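Local coordinates for DNA repair and recombination protein RadB (Thermococcus kodakarensis, PDB 2CVH) that probably takes part in DNA repair and homologous recombination, binding DNA and hydrolysing ATP only very weakly, without promoting strand exchange, at residues Q91-K99 with E130-I141. Sequence-based numbering, arbitrary orientation.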
ATOM      1  N   GLN A  91       9.332  13.611   4.385  1.00 69.21           N
ATOM      2  CA  GLN A  91       8.833  12.475   3.606  1.00 67.41           C
ATOM      3  C   GLN A  91       9.943  11.986   2.661  1.00 66.48           C
ATOM      4  O   GLN A  91      10.454  10.877   2.809  1.00 64.10           O
ATOM      5  CB  GLN A  91       7.600  12.914   2.803  1.00 67.14           C
ATOM      6  CG  GLN A  91       6.409  11.953   2.826  1.00 67.96           C
ATOM      7  CD  GLN A  91       6.596  10.725   1.944  1.00 70.20           C
ATOM      8  OE1 GLN A  91       7.505   9.921   2.152  1.00 73.29           O
ATOM      9  NE2 GLN A  91       5.713  10.559   0.976  1.00 69.72           N
ATOM     10  N   ARG A  92      10.341  12.839   1.720  1.00 66.20           N
ATOM     11  CA  ARG A  92      11.408  12.505   0.779  1.00 68.18           C
ATOM     12  C   ARG A  92      12.694  12.145   1.545  1.00 66.73           C
ATOM     13  O   ARG A  92      13.465  11.289   1.109  1.00 65.33           O
ATOM     14  CB  ARG A  92      11.645  13.685  -0.181  1.00 71.34           C
ATOM     15  CG  ARG A  92      13.012  13.726  -0.890  1.00 75.12           C
ATOM     16  CD  ARG A  92      12.972  13.329  -2.377  1.00 76.79           C
ATOM     17  NE  ARG A  92      12.741  11.902  -2.567  1.00 77.44           N
ATOM     18  CZ  ARG A  92      13.598  10.952  -2.214  1.00 77.04           C
ATOM     19  NH1 ARG A  92      14.762  11.267  -1.667  1.00 77.28           N
ATOM     20  NH2 ARG A  92      13.252   9.682  -2.328  1.00 78.36           N
ATOM     21  N   ARG A  93      12.896  12.770   2.703  1.00 66.59           N
ATOM     22  CA  ARG A  93      14.076  12.511   3.536  1.00 67.08           C
ATOM     23  C   ARG A  93      14.007  11.110   4.138  1.00 62.29           C
ATOM     24  O   ARG A  93      15.015  10.395   4.219  1.00 58.92           O
ATOM     25  CB  ARG A  93      14.172  13.545   4.656  1.00 72.69           C
ATOM     26  CG  ARG A  93      13.881  14.954   4.188  1.00 81.78           C
ATOM     27  CD  ARG A  93      13.924  15.950   5.337  1.00 89.49           C
ATOM     28  NE  ARG A  93      13.306  17.222   4.967  1.00 92.86           N
ATOM     29  CZ  ARG A  93      12.602  17.988   5.794  1.00 93.12           C
ATOM     30  NH1 ARG A  93      12.408  17.623   7.058  1.00 92.75           N
ATOM     31  NH2 ARG A  93      12.102  19.131   5.354  1.00 93.65           N
ATOM     32  N   VAL A  94      12.795  10.730   4.534  1.00 57.07           N
ATOM     33  CA  VAL A  94      12.505   9.431   5.131  1.00 51.61           C
ATOM     34  C   VAL A  94      12.690   8.360   4.067  1.00 47.22           C
ATOM     35  O   VAL A  94      13.314   7.328   4.315  1.00 45.63           O
ATOM     36  CB  VAL A  94      11.042   9.385   5.666  1.00 51.45           C
ATOM     37  CG1 VAL A  94      10.590   7.945   5.903  1.00 51.03           C
ATOM     38  CG2 VAL A  94      10.930  10.208   6.946  1.00 50.41           C
ATOM     39  N   ILE A  95      12.151   8.618   2.877  1.00 43.92           N
ATOM     40  CA  ILE A  95      12.266   7.669   1.781  1.00 40.09           C
ATOM     41  C   ILE A  95      13.736   7.542   1.420  1.00 39.89           C
ATOM     42  O   ILE A  95      14.240   6.439   1.211  1.00 36.03           O
ATOM     43  CB  ILE A  95      11.393   8.085   0.597  1.00 38.22           C
ATOM     44  CG1 ILE A  95       9.921   7.926   0.991  1.00 35.40           C
ATOM     45  CG2 ILE A  95      11.697   7.223  -0.605  1.00 39.18           C
ATOM     46  CD1 ILE A  95       8.954   8.332  -0.058  1.00 36.37           C
ATOM     47  N   GLY A  96      14.438   8.672   1.450  1.00 41.34           N
ATOM     48  CA  GLY A  96      15.857   8.662   1.172  1.00 44.15           C
ATOM     49  C   GLY A  96      16.558   7.829   2.230  1.00 46.96           C
ATOM     50  O   GLY A  96      17.361   6.949   1.901  1.00 46.81           O
ATOM     51  N   SER A  97      16.200   8.046   3.495  1.00 49.34           N
ATOM     52  CA  SER A  97      16.812   7.307   4.599  1.00 52.28           C
ATOM     53  C   SER A  97      16.599   5.803   4.424  1.00 51.77           C
ATOM     54  O   SER A  97      17.506   4.986   4.670  1.00 52.36           O
ATOM     55  CB  SER A  97      16.241   7.773   5.954  1.00 56.87           C
ATOM     56  OG  SER A  97      14.947   7.238   6.238  1.00 61.01           O
ATOM     57  N   LEU A  98      15.401   5.452   3.957  1.00 48.38           N
ATOM     58  CA  LEU A  98      15.020   4.063   3.743  1.00 45.75           C
ATOM     59  C   LEU A  98      16.029   3.276   2.936  1.00 44.37           C
ATOM     60  O   LEU A  98      16.121   2.049   3.072  1.00 40.02           O
ATOM     61  CB  LEU A  98      13.650   3.986   3.071  1.00 46.49           C
ATOM     62  CG  LEU A  98      12.434   4.263   3.955  1.00 45.25           C
ATOM     63  CD1 LEU A  98      11.178   3.917   3.179  1.00 43.15           C
ATOM     64  CD2 LEU A  98      12.512   3.424   5.231  1.00 44.73           C
ATOM     65  N   LYS A  99      16.802   3.989   2.122  1.00 46.56           N
ATOM     66  CA  LYS A  99      17.810   3.361   1.284  1.00 52.18           C
ATOM     67  C   LYS A  99      18.758   2.522   2.137  1.00 55.23           C
ATOM     68  O   LYS A  99      19.032   1.365   1.802  1.00 55.76           O
ATOM     69  CB  LYS A  99      18.579   4.421   0.497  1.00 54.22           C
ATOM     70  CG  LYS A  99      18.987   3.985  -0.907  1.00 58.15           C
ATOM     71  CD  LYS A  99      19.522   5.161  -1.749  1.00 60.20           C
ATOM     72  CE  LYS A  99      18.460   6.231  -1.993  1.00 59.27           C
ATOM     73  NZ  LYS A  99      19.011   7.450  -2.635  1.00 59.46           N
ATOM     74  N   GLU A 130       9.441  15.746  -7.718  1.00 73.77           N
ATOM     75  CA  GLU A 130       9.812  15.340  -6.367  1.00 71.73           C
ATOM     76  C   GLU A 130       9.134  14.005  -6.059  1.00 67.43           C
ATOM     77  O   GLU A 130       9.684  13.162  -5.342  1.00 62.80           O
ATOM     78  CB  GLU A 130       9.375  16.410  -5.361  1.00 74.08           C
ATOM     79  CG  GLU A 130      10.533  17.129  -4.688  1.00 73.98           C
ATOM     80  CD  GLU A 130      11.315  16.232  -3.742  1.00 74.69           C
ATOM     81  OE1 GLU A 130      12.523  16.486  -3.557  1.00 74.40           O
ATOM     82  OE2 GLU A 130      10.724  15.279  -3.184  1.00 73.92           O
ATOM     83  N   LEU A 131       7.925  13.838  -6.588  1.00 63.62           N
ATOM     84  CA  LEU A 131       7.177  12.606  -6.420  1.00 59.73           C
ATOM     85  C   LEU A 131       7.955  11.525  -7.162  1.00 57.25           C
ATOM     86  O   LEU A 131       8.218  10.453  -6.618  1.00 55.63           O
ATOM     87  CB  LEU A 131       5.769  12.748  -7.006  1.00 61.18           C
ATOM     88  CG  LEU A 131       4.906  11.482  -7.047  1.00 62.62           C
ATOM     89  CD1 LEU A 131       4.749  10.907  -5.644  1.00 62.33           C
ATOM     90  CD2 LEU A 131       3.547  11.792  -7.672  1.00 63.19           C
ATOM     91  N   SER A 132       8.378  11.848  -8.382  1.00 55.01           N
ATOM     92  CA  SER A 132       9.154  10.926  -9.211  1.00 53.31           C
ATOM     93  C   SER A 132      10.471  10.549  -8.528  1.00 48.41           C
ATOM     94  O   SER A 132      10.983   9.446  -8.715  1.00 47.11           O
ATOM     95  CB  SER A 132       9.420  11.556 -10.582  1.00 56.19           C
ATOM     96  OG  SER A 132       8.200  11.881 -11.226  1.00 58.51           O
ATOM     97  N   ARG A 133      11.015  11.482  -7.753  1.00 47.40           N
ATOM     98  CA  ARG A 133      12.244  11.263  -6.989  1.00 50.90           C
ATOM     99  C   ARG A 133      11.983  10.102  -6.028  1.00 45.36           C
ATOM    100  O   ARG A 133      12.701   9.101  -6.011  1.00 43.82           O
ATOM    101  CB  ARG A 133      12.556  12.508  -6.142  1.00 61.73           C
ATOM    102  CG  ARG A 133      14.012  12.968  -6.154  1.00 69.58           C
ATOM    103  CD  ARG A 133      14.302  13.812  -7.396  1.00 73.89           C
ATOM    104  NE  ARG A 133      13.636  15.115  -7.354  1.00 75.77           N
ATOM    105  CZ  ARG A 133      13.624  15.982  -8.362  1.00 76.99           C
ATOM    106  NH1 ARG A 133      14.236  15.692  -9.504  1.00 75.63           N
ATOM    107  NH2 ARG A 133      13.032  17.159  -8.215  1.00 77.91           N
ATOM    108  N   GLN A 134      10.927  10.265  -5.237  1.00 42.21           N
ATOM    109  CA  GLN A 134      10.497   9.285  -4.248  1.00 37.80           C
ATOM    110  C   GLN A 134      10.159   7.928  -4.850  1.00 29.93           C
ATOM    111  O   GLN A 134      10.660   6.902  -4.406  1.00 22.50           O
ATOM    112  CB  GLN A 134       9.298   9.845  -3.482  1.00 41.51           C
ATOM    113  CG  GLN A 134       9.668  11.074  -2.668  1.00 47.92           C
ATOM    114  CD  GLN A 134       8.482  11.796  -2.063  1.00 50.87           C
ATOM    115  OE1 GLN A 134       7.774  11.254  -1.213  1.00 50.36           O
ATOM    116  NE2 GLN A 134       8.271  13.039  -2.488  1.00 51.91           N
ATOM    117  N   LEU A 135       9.319   7.930  -5.877  1.00 29.21           N
ATOM    118  CA  LEU A 135       8.922   6.692  -6.521  1.00 29.50           C
ATOM    119  C   LEU A 135      10.148   5.961  -7.030  1.00 32.41           C
ATOM    120  O   LEU A 135      10.296   4.756  -6.813  1.00 35.52           O
ATOM    121  CB  LEU A 135       7.906   6.964  -7.636  1.00 27.50           C
ATOM    122  CG  LEU A 135       6.511   7.406  -7.151  1.00 31.42           C
ATOM    123  CD1 LEU A 135       5.613   7.719  -8.339  1.00 33.35           C
ATOM    124  CD2 LEU A 135       5.857   6.323  -6.274  1.00 27.75           C
ATOM    125  N   GLN A 136      11.072   6.698  -7.638  1.00 37.30           N
ATOM    126  CA  GLN A 136      12.292   6.082  -8.137  1.00 36.54           C
ATOM    127  C   GLN A 136      13.121   5.495  -7.002  1.00 29.82           C
ATOM    128  O   GLN A 136      13.667   4.397  -7.148  1.00 28.97           O
ATOM    129  CB  GLN A 136      13.122   7.066  -8.965  1.00 43.28           C
ATOM    130  CG  GLN A 136      12.732   7.070 -10.437  1.00 53.16           C
ATOM    131  CD  GLN A 136      12.568   5.657 -10.997  1.00 57.84           C
ATOM    132  OE1 GLN A 136      11.477   5.276 -11.434  1.00 59.52           O
ATOM    133  NE2 GLN A 136      13.647   4.869 -10.970  1.00 58.67           N
ATOM    134  N   VAL A 137      13.228   6.214  -5.884  1.00 24.07           N
ATOM    135  CA  VAL A 137      13.975   5.690  -4.745  1.00 24.29           C
ATOM    136  C   VAL A 137      13.289   4.411  -4.250  1.00 22.91           C
ATOM    137  O   VAL A 137      13.947   3.397  -4.010  1.00 24.57           O
ATOM    138  CB  VAL A 137      14.106   6.733  -3.606  1.00 28.63           C
ATOM    139  CG1 VAL A 137      14.838   6.129  -2.389  1.00 27.26           C
ATOM    140  CG2 VAL A 137      14.870   7.940  -4.114  1.00 27.85           C
ATOM    141  N   LEU A 138      11.961   4.419  -4.207  1.00 20.44           N
ATOM    142  CA  LEU A 138      11.220   3.237  -3.760  1.00 19.20           C
ATOM    143  C   LEU A 138      11.424   2.056  -4.712  1.00 18.54           C
ATOM    144  O   LEU A 138      11.591   0.914  -4.259  1.00 22.52           O
ATOM    145  CB  LEU A 138       9.722   3.562  -3.593  1.00 18.31           C
ATOM    146  CG  LEU A 138       9.440   4.507  -2.414  1.00 20.96           C
ATOM    147  CD1 LEU A 138       8.010   5.034  -2.442  1.00 17.36           C
ATOM    148  CD2 LEU A 138       9.760   3.801  -1.080  1.00 15.89           C
ATOM    149  N   LEU A 139      11.414   2.310  -6.023  1.00 17.29           N
ATOM    150  CA  LEU A 139      11.633   1.227  -6.993  1.00 21.62           C
ATOM    151  C   LEU A 139      13.055   0.676  -6.813  1.00 23.46           C
ATOM    152  O   LEU A 139      13.279  -0.535  -6.837  1.00 24.84           O
ATOM    153  CB  LEU A 139      11.416   1.705  -8.442  1.00 22.11           C
ATOM    154  CG  LEU A 139      11.570   0.629  -9.540  1.00 22.93           C
ATOM    155  CD1 LEU A 139      10.589  -0.527  -9.368  1.00 22.80           C
ATOM    156  CD2 LEU A 139      11.380   1.272 -10.876  1.00 25.05           C
ATOM    157  N   TRP A 140      13.999   1.579  -6.576  1.00 27.91           N
ATOM    158  CA  TRP A 140      15.403   1.237  -6.328  1.00 31.98           C
ATOM    159  C   TRP A 140      15.462   0.324  -5.088  1.00 27.55           C
ATOM    160  O   TRP A 140      16.079  -0.752  -5.113  1.00 23.52           O
ATOM    161  CB  TRP A 140      16.158   2.539  -6.045  1.00 42.35           C
ATOM    162  CG  TRP A 140      17.639   2.540  -6.248  1.00 52.80           C
ATOM    163  CD1 TRP A 140      18.420   1.520  -6.723  1.00 57.02           C
ATOM    164  CD2 TRP A 140      18.522   3.641  -5.992  1.00 56.55           C
ATOM    165  NE1 TRP A 140      19.740   1.924  -6.779  1.00 59.52           N
ATOM    166  CE2 TRP A 140      19.829   3.221  -6.341  1.00 58.29           C
ATOM    167  CE3 TRP A 140      18.337   4.945  -5.503  1.00 56.73           C
ATOM    168  CZ2 TRP A 140      20.948   4.059  -6.213  1.00 58.47           C
ATOM    169  CZ3 TRP A 140      19.446   5.775  -5.373  1.00 59.14           C
ATOM    170  CH2 TRP A 140      20.737   5.328  -5.731  1.00 58.50           C
ATOM    171  N   ILE A 141      14.812   0.749  -4.006  1.00 23.50           N
ATOM    172  CA  ILE A 141      14.787  -0.059  -2.779  1.00 26.28           C
ATOM    173  C   ILE A 141      14.168  -1.433  -3.062  1.00 25.39           C
ATOM    174  O   ILE A 141      14.738  -2.468  -2.679  1.00 28.37           O
ATOM    175  CB  ILE A 141      13.998   0.639  -1.602  1.00 23.89           C
ATOM    176  CG1 ILE A 141      14.759   1.876  -1.110  1.00 20.90           C
ATOM    177  CG2 ILE A 141      13.767  -0.331  -0.439  1.00 17.94           C
ATOM    178  CD1 ILE A 141      13.930   2.798  -0.231  1.00 22.54           C
TER
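Arg92 of helix 90-101 enters a hole on helix 128-145 formed by Glu130, Arg133, Gln134 and Val137. Its electrostatic link is a long salt bridge, NE lying 4.0 Å from Glu130 OE2, which sits at the guanidinium edge. Arg92 turns its CG away from the backbone N (chi1 159°) and bends at chi2 and chi3, passing antiparallel to Gln134 until NH2 reaches Val137 CG2. Replacing Arg92 with an alanine would probably leave this hole unfilled and the Glu130 carboxylate without its cationic mate across the helices. Gln134 is steadied within its own helix, where NE2 donates to Glu130 O at 3.2 Å from above the carbonyl plane.

Apolar packing follows: Ile95 CG2 meets Val137 CG1 at 3.8 Å and Leu138 CD2 at 4.0 Å, while Ile141 CD1 abuts Leu98 CB at 3.5 Å. At the exposed border, Lys99 lays its CD, CE and NZ obliquely beside Trp140, NZ 3.2 Å from CZ3.

The axes of 91-99 and 130-141 run nearly parallel, 20° apart and 9.4 Å at closest approach. Leu98 also touches strand 47-52, consistent with neighbouring helices packed on one side of the parallel part of the mixed sheet in a RecA-like P-loop ATPase fold.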